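Local coordinates for protein uricase (PDB 2YZC) that catalyses the oxidation of uric acid to 5-hydroxyisourate, which is processed further to (S)-allantoin, at residues T34-E38 with R117-H123; S130-A135 with V147-L153. All coordinates share one frame; numbering follows the deposited sequence.

Contact 1: residues T34-E38 with R117-H123; sequences TARHE and RINDHDH
R36 and R117 meet face to face: their guanidinium groups are stacked with centres 3.7 Å apart and planes 14° from parallel, NE of R117 lying over the centre of the R36 group. The acids and carbonyls round the two rims probably offset the repulsion between the cations.

Three salt bridges surround the stacked pair. R36 reaches out with CG anti to the backbone N (chi1 -172°) and a bend at chi2, and its two terminal nitrogens point at the I118-H121 type I' turn and the residue after it. NH2 makes a nearly straight bond of 2.9 Å to D120 OD1, approaching from above the carboxylate plane, while NH1 meets D122 OD2 at 3.0 Å, almost end-on to the C-O bond. The third salt bridge joins E38 OE2, lying in the plane of the R117 guanidinium, to NH2 of R117 at 2.6 Å.

Main-chain carbonyls take further N-H groups of both arginines. NH1 of R36 also binds D120 O (2.8 Å), which it meets from above the carbonyl plane. NH2 of R117 donates to H37 O at 2.8 Å, and NH1 of R117 turns back to H121 O within its own loop. Between the backbones, H37 N gives a weak bond to D122 O, and one water joins A35 O to ND1 of H123. The H37 ring rests against CB of H123 and sends ND1 to S158 of the second subunit.

An alanine at R36 would take away one of the two stacked groups and is likely to leave D120 and D122 without their cationic partner, setting both carboxylates freer to turn. Two stacked arginines edged by three acids thus tie two surface loops, 34-38 and 117-123, through charge rather than through a hydrophobic core.

Contact 2: residues S130-A135 with V147-L153; sequences SEVRTA and VAGIEGL
T134 and E151 are brought together by matching first torsions: OG1 of T134 (chi1 67°) and CG of E151 (chi1 62°) each sit between the backbone N and the carbonyl carbon. This turns CG2 of T134 onto the E151 carboxylate, 3.6 Å from CD, the two side chains crossing at about a right angle. On the same face CG of E151 packs against CB of V132 at 3.9 Å, and OE2 of E151 goes on to a salt bridge with R189. OG1 of T134 hangs over G149, 3.3 Å from its CA, where a side chain would collide with it; a water links this hydroxyl to V147 O.

The strands run antiparallel in a beta hairpin. V132 with E151 and T134 with G149 are hydrogen-bonded pairs, each bonded in both directions between N and O. R133 with I150 and A135 with A148 are non-hydrogen-bonded pairs facing helices 199-216 and 85-99; R133 extends to D200 and E86, while CD1 of I150 touches OE2 of E131, which is held by Y203. Backbone bonding therefore sets the register, G149 lets the T134 hydroxyl lie over its strand, and the salt bridges of E131 (to R207), R133 and E151 join the hairpin to other parts of the chain.

In the fold
Contacts 1 and 2 follow one another along the chain, with centres 24 Å apart and nearest atoms about 13 Å apart, so they do not touch. Strand 103-117 links them: R117 ends it at contact 1, and farther back it pairs with strand 131-140 of contact 2. Contact 1 lies at the surface, its centre 28 Å from that of the chain, whereas contact 2 is buried at about 4 Å from it. Both reach the second subunit, contact 1 through H37 and H123 and contact 2 through S130 and G152. Neither includes a residue of the allantoate pocket or charge relay; contact 1 joins loops at strand ends, and contact 2 pairs two strands of the sheet.

Contact 1: residues T34-E38 with R117-H123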
loop_
_atom_site.group_PDB
_atom_site.type_symbol
_atom_site.label_atom_id
_atom_site.label_comp_id
_atom_site.label_asym_id
_atom_site.label_seq_id
_atom_site.Cartn_x
_atom_site.Cartn_y
_atom_site.Cartn_z
ATOM N N THR A 34 14.288 -14.547 32.065
ATOM C CA THR A 34 14.416 -15.997 32.081
ATOM C C THR A 34 14.565 -16.458 30.639
ATOM O O THR A 34 14.520 -15.644 29.717
ATOM C CB THR A 34 13.169 -16.670 32.686
ATOM O OG1 THR A 34 12.017 -16.339 31.901
ATOM C CG2 THR A 34 12.955 -16.203 34.119
ATOM N N ALA A 35 14.740 -17.760 30.447
ATOM C CA ALA A 35 14.893 -18.319 29.110
ATOM C C ALA A 35 13.603 -18.177 28.302
ATOM O O ALA A 35 13.610 -18.297 27.079
ATOM C CB ALA A 35 15.290 -19.785 29.207
ATOM N N ARG A 36 12.501 -17.920 28.998
ATOM C CA ARG A 36 11.188 -17.762 28.373
ATOM C C ARG A 36 11.007 -16.293 27.972
ATOM O O ARG A 36 10.481 -15.498 28.747
ATOM C CB ARG A 36 10.104 -18.165 29.380
ATOM C CG ARG A 36 8.687 -18.246 28.837
ATOM C CD ARG A 36 8.508 -19.432 27.899
ATOM N NE ARG A 36 7.095 -19.741 27.692
ATOM C CZ ARG A 36 6.642 -20.627 26.810
ATOM N NH1 ARG A 36 7.491 -21.298 26.043
ATOM N NH2 ARG A 36 5.339 -20.838 26.696
ATOM N N HIS A 37 11.445 -15.941 26.764
ATOM C CA HIS A 37 11.349 -14.564 26.282
ATOM C C HIS A 37 9.932 -14.102 25.949
ATOM O O HIS A 37 9.076 -14.896 25.564
ATOM C CB HIS A 37 12.225 -14.367 25.034
ATOM C CG HIS A 37 13.694 -14.526 25.281
ATOM N ND1 HIS A 37 14.643 -14.213 24.331
ATOM C CD2 HIS A 37 14.377 -14.989 26.356
ATOM C CE1 HIS A 37 15.846 -14.476 24.809
ATOM N NE2 HIS A 37 15.713 -14.948 26.036
ATOM N N GLU A 38 9.703 -12.802 26.103
ATOM C CA GLU A 38 8.422 -12.179 25.787
ATOM C C GLU A 38 8.722 -11.056 24.795
ATOM O O GLU A 38 9.796 -10.444 24.844
ATOM C CB GLU A 38 7.767 -11.580 27.037
ATOM C CG GLU A 38 7.451 -12.570 28.151
ATOM C CD GLU A 38 6.567 -13.716 27.696
ATOM O OE1 GLU A 38 5.604 -13.471 26.935
ATOM O OE2 GLU A 38 6.827 -14.868 28.108
ATOM N N ARG A 117 3.955 -17.655 19.755
ATOM C CA ARG A 117 5.156 -18.478 19.810
ATOM C C ARG A 117 5.040 -19.551 18.742
ATOM O O ARG A 117 3.936 -19.969 18.393
ATOM C CB ARG A 117 5.295 -19.162 21.175
ATOM C CG ARG A 117 5.569 -18.228 22.336
ATOM C CD ARG A 117 5.687 -18.999 23.653
ATOM N NE ARG A 117 5.792 -18.075 24.777
ATOM C CZ ARG A 117 6.893 -17.396 25.089
ATOM N NH1 ARG A 117 7.999 -17.546 24.370
ATOM N NH2 ARG A 117 6.876 -16.544 26.104
ATOM N N ILE A 118 6.178 -19.985 18.212
ATOM C CA ILE A 118 6.188 -21.044 17.212
ATOM C C ILE A 118 6.297 -22.346 18.008
ATOM O O ILE A 118 7.307 -22.593 18.661
ATOM C CB ILE A 118 7.403 -20.919 16.264
ATOM C CG1 ILE A 118 7.297 -19.629 15.438
ATOM C CG2 ILE A 118 7.484 -22.153 15.362
ATOM C CD1 ILE A 118 8.491 -19.358 14.524
ATOM N N ASN A 119 5.247 -23.159 17.975
ATOM C CA ASN A 119 5.234 -24.425 18.710
ATOM C C ASN A 119 5.667 -24.243 20.164
ATOM O O ASN A 119 6.458 -25.031 20.682
ATOM C CB ASN A 119 6.158 -25.448 18.046
ATOM C CG ASN A 119 5.801 -25.703 16.601
ATOM O OD1 ASN A 119 4.649 -25.982 16.273
ATOM N ND2 ASN A 119 6.798 -25.622 15.724
ATOM N N ASP A 120 5.163 -23.192 20.803
ATOM C CA ASP A 120 5.467 -22.895 22.200
ATOM C C ASP A 120 6.956 -22.673 22.490
ATOM O O ASP A 120 7.398 -22.811 23.631
ATOM C CB ASP A 120 4.927 -24.023 23.088
ATOM C CG ASP A 120 4.730 -23.592 24.527
ATOM O OD1 ASP A 120 4.099 -22.534 24.747
ATOM O OD2 ASP A 120 5.195 -24.312 25.438
ATOM N N HIS A 121 7.720 -22.321 21.459
ATOM C CA HIS A 121 9.158 -22.082 21.594
ATOM C C HIS A 121 9.449 -20.939 22.573
ATOM O O HIS A 121 8.675 -19.991 22.677
ATOM C CB HIS A 121 9.752 -21.762 20.217
ATOM C CG HIS A 121 11.241 -21.895 20.149
ATOM N ND1 HIS A 121 12.100 -20.990 20.735
ATOM C CD2 HIS A 121 12.024 -22.842 19.579
ATOM C CE1 HIS A 121 13.348 -21.374 20.531
ATOM N NE2 HIS A 121 13.329 -22.495 19.831
ATOM N N ASP A 122 10.571 -21.036 23.283
ATOM C CA ASP A 122 10.961 -20.021 24.258
ATOM C C ASP A 122 11.348 -18.675 23.652
ATOM O O ASP A 122 11.175 -17.639 24.296
ATOM C CB ASP A 122 12.128 -20.523 25.116
ATOM C CG ASP A 122 11.694 -21.533 26.169
ATOM O OD1 ASP A 122 12.582 -22.176 26.769
ATOM O OD2 ASP A 122 10.474 -21.679 26.407
ATOM N N HIS A 123 11.881 -18.679 22.434
ATOM C CA HIS A 123 12.288 -17.418 21.815
ATOM C C HIS A 123 12.149 -17.333 20.294
ATOM O O HIS A 123 12.949 -16.672 19.638
ATOM C CB HIS A 123 13.732 -17.077 22.215
ATOM C CG HIS A 123 14.737 -18.121 21.833
ATOM N ND1 HIS A 123 15.225 -19.048 22.730
ATOM C CD2 HIS A 123 15.357 -18.376 20.656
ATOM C CE1 HIS A 123 16.102 -19.828 22.121
ATOM N NE2 HIS A 123 16.200 -19.441 20.862
HETATM O O HOH W 1 15.625 -18.861 25.363
#

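Contact 2: residues S130-A135 with V147-L153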
loop_
_atom_site.group_PDB
_atom_site.type_symbol
_atom_site.label_atom_id
_atom_site.label_comp_id
_atom_site.label_asym_id
_atom_site.label_seq_id
_atom_site.Cartn_x
_atom_site.Cartn_y
_atom_site.Cartn_z
ATOM N N SER A 130 -3.862 -10.705 12.065
ATOM C CA SER A 130 -5.314 -10.615 11.931
ATOM C C SER A 130 -5.996 -9.407 12.557
ATOM O O SER A 130 -7.172 -9.164 12.307
ATOM C CB SER A 130 -5.944 -11.908 12.438
ATOM O OG SER A 130 -5.417 -12.992 11.689
ATOM N N GLU A 131 -5.257 -8.652 13.361
ATOM C CA GLU A 131 -5.794 -7.452 13.984
ATOM C C GLU A 131 -4.648 -6.628 14.547
ATOM O O GLU A 131 -3.570 -7.151 14.805
ATOM C CB GLU A 131 -6.756 -7.807 15.118
ATOM C CG GLU A 131 -6.070 -8.404 16.331
ATOM C CD GLU A 131 -7.047 -8.982 17.329
ATOM O OE1 GLU A 131 -7.822 -9.888 16.944
ATOM O OE2 GLU A 131 -7.038 -8.533 18.497
ATOM N N VAL A 132 -4.900 -5.338 14.727
ATOM C CA VAL A 132 -3.925 -4.423 15.289
ATOM C C VAL A 132 -4.641 -3.679 16.405
ATOM O O VAL A 132 -5.773 -3.215 16.229
ATOM C CB VAL A 132 -3.420 -3.406 14.248
ATOM C CG1 VAL A 132 -2.518 -2.381 14.922
ATOM C CG2 VAL A 132 -2.643 -4.130 13.140
ATOM N N ARG A 133 -3.982 -3.589 17.555
ATOM C CA ARG A 133 -4.538 -2.903 18.713
ATOM C C ARG A 133 -3.988 -1.481 18.759
ATOM O O ARG A 133 -2.813 -1.251 18.458
ATOM C CB ARG A 133 -4.165 -3.671 19.982
ATOM C CG ARG A 133 -4.475 -2.964 21.296
ATOM C CD ARG A 133 -4.176 -3.894 22.464
ATOM N NE ARG A 133 -4.259 -3.216 23.752
ATOM C CZ ARG A 133 -4.038 -3.807 24.923
ATOM N NH1 ARG A 133 -3.726 -5.098 24.969
ATOM N NH2 ARG A 133 -4.108 -3.104 26.046
ATOM N N THR A 134 -4.840 -0.527 19.129
ATOM C CA THR A 134 -4.421 0.861 19.191
ATOM C C THR A 134 -4.727 1.495 20.542
ATOM O O THR A 134 -5.601 1.039 21.277
ATOM C CB THR A 134 -5.121 1.709 18.103
ATOM O OG1 THR A 134 -6.527 1.779 18.380
ATOM C CG2 THR A 134 -4.916 1.091 16.728
ATOM N N ALA A 135 -3.991 2.554 20.857
ATOM C CA ALA A 135 -4.193 3.292 22.096
ATOM C C ALA A 135 -3.783 4.731 21.831
ATOM O O ALA A 135 -2.786 4.993 21.157
ATOM C CB ALA A 135 -3.350 2.694 23.229
ATOM N N VAL A 147 -8.134 6.421 24.757
ATOM C CA VAL A 147 -9.007 5.762 23.793
ATOM C C VAL A 147 -8.262 4.538 23.269
ATOM O O VAL A 147 -7.176 4.668 22.705
ATOM C CB VAL A 147 -9.343 6.690 22.593
ATOM C CG1 VAL A 147 -9.992 5.887 21.460
ATOM C CG2 VAL A 147 -10.279 7.809 23.041
ATOM N N ALA A 148 -8.831 3.352 23.478
ATOM C CA ALA A 148 -8.218 2.121 22.988
ATOM C C ALA A 148 -9.031 1.684 21.780
ATOM O O ALA A 148 -10.162 2.121 21.603
ATOM C CB ALA A 148 -8.248 1.035 24.069
ATOM N N GLY A 149 -8.462 0.833 20.938
ATOM C CA GLY A 149 -9.214 0.404 19.780
ATOM C C GLY A 149 -8.656 -0.820 19.097
ATOM O O GLY A 149 -7.636 -1.380 19.503
ATOM N N ILE A 150 -9.351 -1.240 18.052
ATOM C CA ILE A 150 -8.937 -2.392 17.277
ATOM C C ILE A 150 -9.182 -2.045 15.819
ATOM O O ILE A 150 -10.108 -1.299 15.495
ATOM C CB ILE A 150 -9.748 -3.647 17.669
ATOM C CG1 ILE A 150 -9.213 -4.874 16.922
ATOM C CG2 ILE A 150 -11.220 -3.434 17.356
ATOM C CD1 ILE A 150 -9.809 -6.182 17.406
ATOM N N GLU A 151 -8.335 -2.558 14.939
ATOM C CA GLU A 151 -8.501 -2.299 13.521
ATOM C C GLU A 151 -7.935 -3.461 12.725
ATOM O O GLU A 151 -7.233 -4.312 13.273
ATOM C CB GLU A 151 -7.805 -0.988 13.130
ATOM C CG GLU A 151 -6.303 -0.962 13.355
ATOM C CD GLU A 151 -5.727 0.443 13.239
ATOM O OE1 GLU A 151 -4.491 0.583 13.104
ATOM O OE2 GLU A 151 -6.513 1.412 13.293
ATOM N N GLY A 152 -8.283 -3.510 11.443
ATOM C CA GLY A 152 -7.783 -4.562 10.576
ATOM C C GLY A 152 -8.346 -5.945 10.832
ATOM O O GLY A 152 -7.806 -6.933 10.337
ATOM N N LEU A 153 -9.423 -6.025 11.605
ATOM C CA LEU A 153 -10.049 -7.306 11.908
ATOM C C LEU A 153 -11.227 -7.542 10.964
ATOM O O LEU A 153 -12.332 -7.045 11.190
ATOM C CB LEU A 153 -10.527 -7.327 13.360
ATOM C CG LEU A 153 -11.278 -8.578 13.821
ATOM C CD1 LEU A 153 -10.464 -9.829 13.541
ATOM C CD2 LEU A 153 -11.577 -8.450 15.306
HETATM O O HOH W 2 -7.164 4.091 19.924
#